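Side-chain contact in molybdenum cofactor biosynthesis protein (Pyrococcus furiosus, PDB 1XI8), which probably acts as a molybdopterin molybdotransferase of the MoeA family, inserting molybdenum into molybdopterin during cofactor biosynthesis: residues Gly44-Glu49 with Val326-Tyr331. Numbering follows the deposited sequence.
Sequences GRVLAE and VGAKDY
Val46 meets Val326, Gly327 and Ala328 with its two methyl groups, a compact example of how one branched side chain can join two parts of a fold without a hydrogen bond between them. The nearest CA atoms, those of Val46 and Ala328, lie 6.3 Å apart, and the valine side chain bridges the interval. Its branches divide the work. CG1, swung opposite the backbone N (chi1 180°), rests against the carbonyl oxygen Val326 O at 3.7 Å, with Gly327 O a little farther off. CG2, lying beside the backbone N instead, makes the apolar contacts: it reaches Val326 CG2 at 4.1 Å and, at the same distance of 4.1 Å, Ala328 CB. The Val46 and Val326 side chains cross at about a right angle, and between the two side chains the contact is CG2 to CG2. An alanine in place of Val46 would lack both outer methyls and would probably cost Val326 CG2 and Ala328 CB the methyl they share, opening a gap between the segments. Pro190 and Phe231 also touch Val326, and the Val46 backbone is hydrogen-bonded to Lys187, which ties its loop to the end of strand 183-187. Across the contact, helix 307-326 ends at Val326, and Gly327 leaves helical geometry with a positive phi of 71°, a conformation that favours glycine; Ala328 comes next and presents its CB to Val46 CG2. The result is a small, buried van der Waals contact in which the C-terminal end of helix 307-326, left through a glycine of positive phi, and the start of the loop toward strand 334-339 pack against a loop of the MoeA N-terminal region.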
ATOM      1  N   GLY A  44       1.033   9.780  -2.313  1.00 55.00           N
ATOM      2  CA  GLY A  44       1.589   9.130  -1.125  1.00 55.00           C
ATOM      3  C   GLY A  44       2.202  10.041  -0.081  1.00 55.00           C
ATOM      4  O   GLY A  44       2.603   9.591   0.982  1.00 55.00           O
ATOM      5  N   ARG A  45       2.278  11.329  -0.385  1.00 55.00           N
ATOM      6  CA  ARG A  45       2.797  12.299   0.559  1.00 55.00           C
ATOM      7  C   ARG A  45       1.687  12.726   1.533  1.00 55.00           C
ATOM      8  O   ARG A  45       0.509  12.462   1.295  1.00 55.00           O
ATOM      9  CB  ARG A  45       3.369  13.498  -0.197  1.00 55.00           C
ATOM     10  CG  ARG A  45       4.430  13.128  -1.243  1.00 55.00           C
ATOM     11  CD  ARG A  45       5.779  12.774  -0.615  1.00 55.00           C
ATOM     12  NE  ARG A  45       6.249  13.825   0.291  1.00 55.00           N
ATOM     13  CZ  ARG A  45       6.929  14.912  -0.084  1.00 55.00           C
ATOM     14  NH1 ARG A  45       7.309  15.808   0.823  1.00 55.00           N
ATOM     15  NH2 ARG A  45       7.225  15.112  -1.363  1.00 55.00           N
ATOM     16  N   VAL A  46       2.070  13.372   2.631  1.00 55.00           N
ATOM     17  CA  VAL A  46       1.120  13.746   3.670  1.00 55.00           C
ATOM     18  C   VAL A  46       0.729  15.226   3.606  1.00 55.00           C
ATOM     19  O   VAL A  46       1.552  16.113   3.827  1.00 55.00           O
ATOM     20  CB  VAL A  46       1.670  13.435   5.077  1.00 55.00           C
ATOM     21  CG1 VAL A  46       0.659  13.837   6.133  1.00 55.00           C
ATOM     22  CG2 VAL A  46       2.015  11.968   5.209  1.00 55.00           C
ATOM     23  N   LEU A  47      -0.538  15.474   3.297  1.00 55.00           N
ATOM     24  CA  LEU A  47      -1.107  16.812   3.253  1.00 55.00           C
ATOM     25  C   LEU A  47      -0.798  17.571   4.539  1.00 55.00           C
ATOM     26  O   LEU A  47      -1.153  17.129   5.625  1.00 55.00           O
ATOM     27  CB  LEU A  47      -2.619  16.703   3.064  1.00 55.00           C
ATOM     28  CG  LEU A  47      -3.401  17.924   2.605  1.00 55.00           C
ATOM     29  CD1 LEU A  47      -2.944  18.356   1.239  1.00 55.00           C
ATOM     30  CD2 LEU A  47      -4.872  17.585   2.594  1.00 55.00           C
ATOM     31  N   ALA A  48      -0.153  18.725   4.404  1.00 55.00           N
ATOM     32  CA  ALA A  48       0.338  19.498   5.547  1.00 55.00           C
ATOM     33  C   ALA A  48      -0.722  20.344   6.244  1.00 55.00           C
ATOM     34  O   ALA A  48      -0.496  20.831   7.346  1.00 55.00           O
ATOM     35  CB  ALA A  48       1.490  20.385   5.109  1.00 55.00           C
ATOM     36  N   GLU A  49      -1.872  20.534   5.617  1.00 55.00           N
ATOM     37  CA  GLU A  49      -2.872  21.409   6.193  1.00 55.00           C
ATOM     38  C   GLU A  49      -4.232  21.127   5.600  1.00 55.00           C
ATOM     39  O   GLU A  49      -4.327  20.671   4.460  1.00 55.00           O
ATOM     40  CB  GLU A  49      -2.508  22.879   5.957  1.00 55.00           C
ATOM     41  CG  GLU A  49      -2.574  23.316   4.510  1.00 55.00           C
ATOM     42  CD  GLU A  49      -2.177  24.771   4.310  1.00 55.00           C
ATOM     43  OE1 GLU A  49      -2.542  25.343   3.267  1.00 55.00           O
ATOM     44  OE2 GLU A  49      -1.502  25.351   5.195  1.00 55.00           O
ATOM     45  N   VAL A 326       5.166  13.183  10.925  1.00 55.00           N
ATOM     46  CA  VAL A 326       4.553  13.783   9.748  1.00 55.00           C
ATOM     47  C   VAL A 326       3.076  14.090   9.964  1.00 55.00           C
ATOM     48  O   VAL A 326       2.466  14.793   9.163  1.00 55.00           O
ATOM     49  CB  VAL A 326       4.712  12.908   8.488  1.00 55.00           C
ATOM     50  CG1 VAL A 326       6.159  12.782   8.135  1.00 55.00           C
ATOM     51  CG2 VAL A 326       4.070  11.522   8.685  1.00 55.00           C
ATOM     52  N   GLY A 327       2.513  13.570  11.049  1.00 55.00           N
ATOM     53  CA  GLY A 327       1.094  13.755  11.345  1.00 55.00           C
ATOM     54  C   GLY A 327       0.179  12.979  10.407  1.00 55.00           C
ATOM     55  O   GLY A 327      -0.878  13.470  10.022  1.00 55.00           O
ATOM     56  N   ALA A 328       0.583  11.763  10.044  1.00 55.00           N
ATOM     57  CA  ALA A 328      -0.202  10.935   9.134  1.00 55.00           C
ATOM     58  C   ALA A 328      -1.404  10.277   9.798  1.00 55.00           C
ATOM     59  O   ALA A 328      -1.298   9.738  10.901  1.00 55.00           O
ATOM     60  CB  ALA A 328       0.676   9.879   8.472  1.00 55.00           C
ATOM     61  N   LYS A 329      -2.540  10.327   9.106  1.00 55.00           N
ATOM     62  CA  LYS A 329      -3.786   9.701   9.544  1.00 55.00           C
ATOM     63  C   LYS A 329      -4.070   8.409   8.759  1.00 55.00           C
ATOM     64  O   LYS A 329      -3.742   8.302   7.572  1.00 55.00           O
ATOM     65  CB  LYS A 329      -4.956  10.681   9.366  1.00 55.00           C
ATOM     66  CG  LYS A 329      -5.356  11.510  10.601  1.00 55.00           C
ATOM     67  CD  LYS A 329      -4.223  12.335  11.231  1.00 55.00           C
ATOM     68  CE  LYS A 329      -4.756  13.153  12.437  1.00 55.00           C
ATOM     69  NZ  LYS A 329      -3.696  13.664  13.381  1.00 55.00           N
ATOM     70  N   ASP A 330      -4.666   7.425   9.427  1.00 55.00           N
ATOM     71  CA  ASP A 330      -5.096   6.185   8.775  1.00 55.00           C
ATOM     72  C   ASP A 330      -3.997   5.457   8.005  1.00 55.00           C
ATOM     73  O   ASP A 330      -4.186   5.097   6.844  1.00 55.00           O
ATOM     74  CB  ASP A 330      -6.256   6.473   7.810  1.00 55.00           C
ATOM     75  CG  ASP A 330      -7.507   6.946   8.524  1.00 55.00           C
ATOM     76  OD1 ASP A 330      -8.314   7.655   7.895  1.00 55.00           O
ATOM     77  OD2 ASP A 330      -7.689   6.610   9.709  1.00 55.00           O
ATOM     78  N   TYR A 331      -2.860   5.230   8.651  1.00 55.00           N
ATOM     79  CA  TYR A 331      -1.719   4.601   7.990  1.00 55.00           C
ATOM     80  C   TYR A 331      -1.680   3.102   8.234  1.00 55.00           C
ATOM     81  O   TYR A 331      -0.775   2.419   7.753  1.00 55.00           O
ATOM     82  CB  TYR A 331      -0.408   5.250   8.447  1.00 55.00           C
ATOM     83  CG  TYR A 331      -0.185   5.237   9.939  1.00 55.00           C
ATOM     84  CD1 TYR A 331       0.663   4.300  10.526  1.00 55.00           C
ATOM     85  CD2 TYR A 331      -0.822   6.161  10.768  1.00 55.00           C
ATOM     86  CE1 TYR A 331       0.869   4.279  11.883  1.00 55.00           C
ATOM     87  CE2 TYR A 331      -0.621   6.150  12.137  1.00 55.00           C
ATOM     88  CZ  TYR A 331       0.225   5.204  12.686  1.00 55.00           C
ATOM     89  OH  TYR A 331       0.436   5.181  14.045  1.00 55.00           O
TER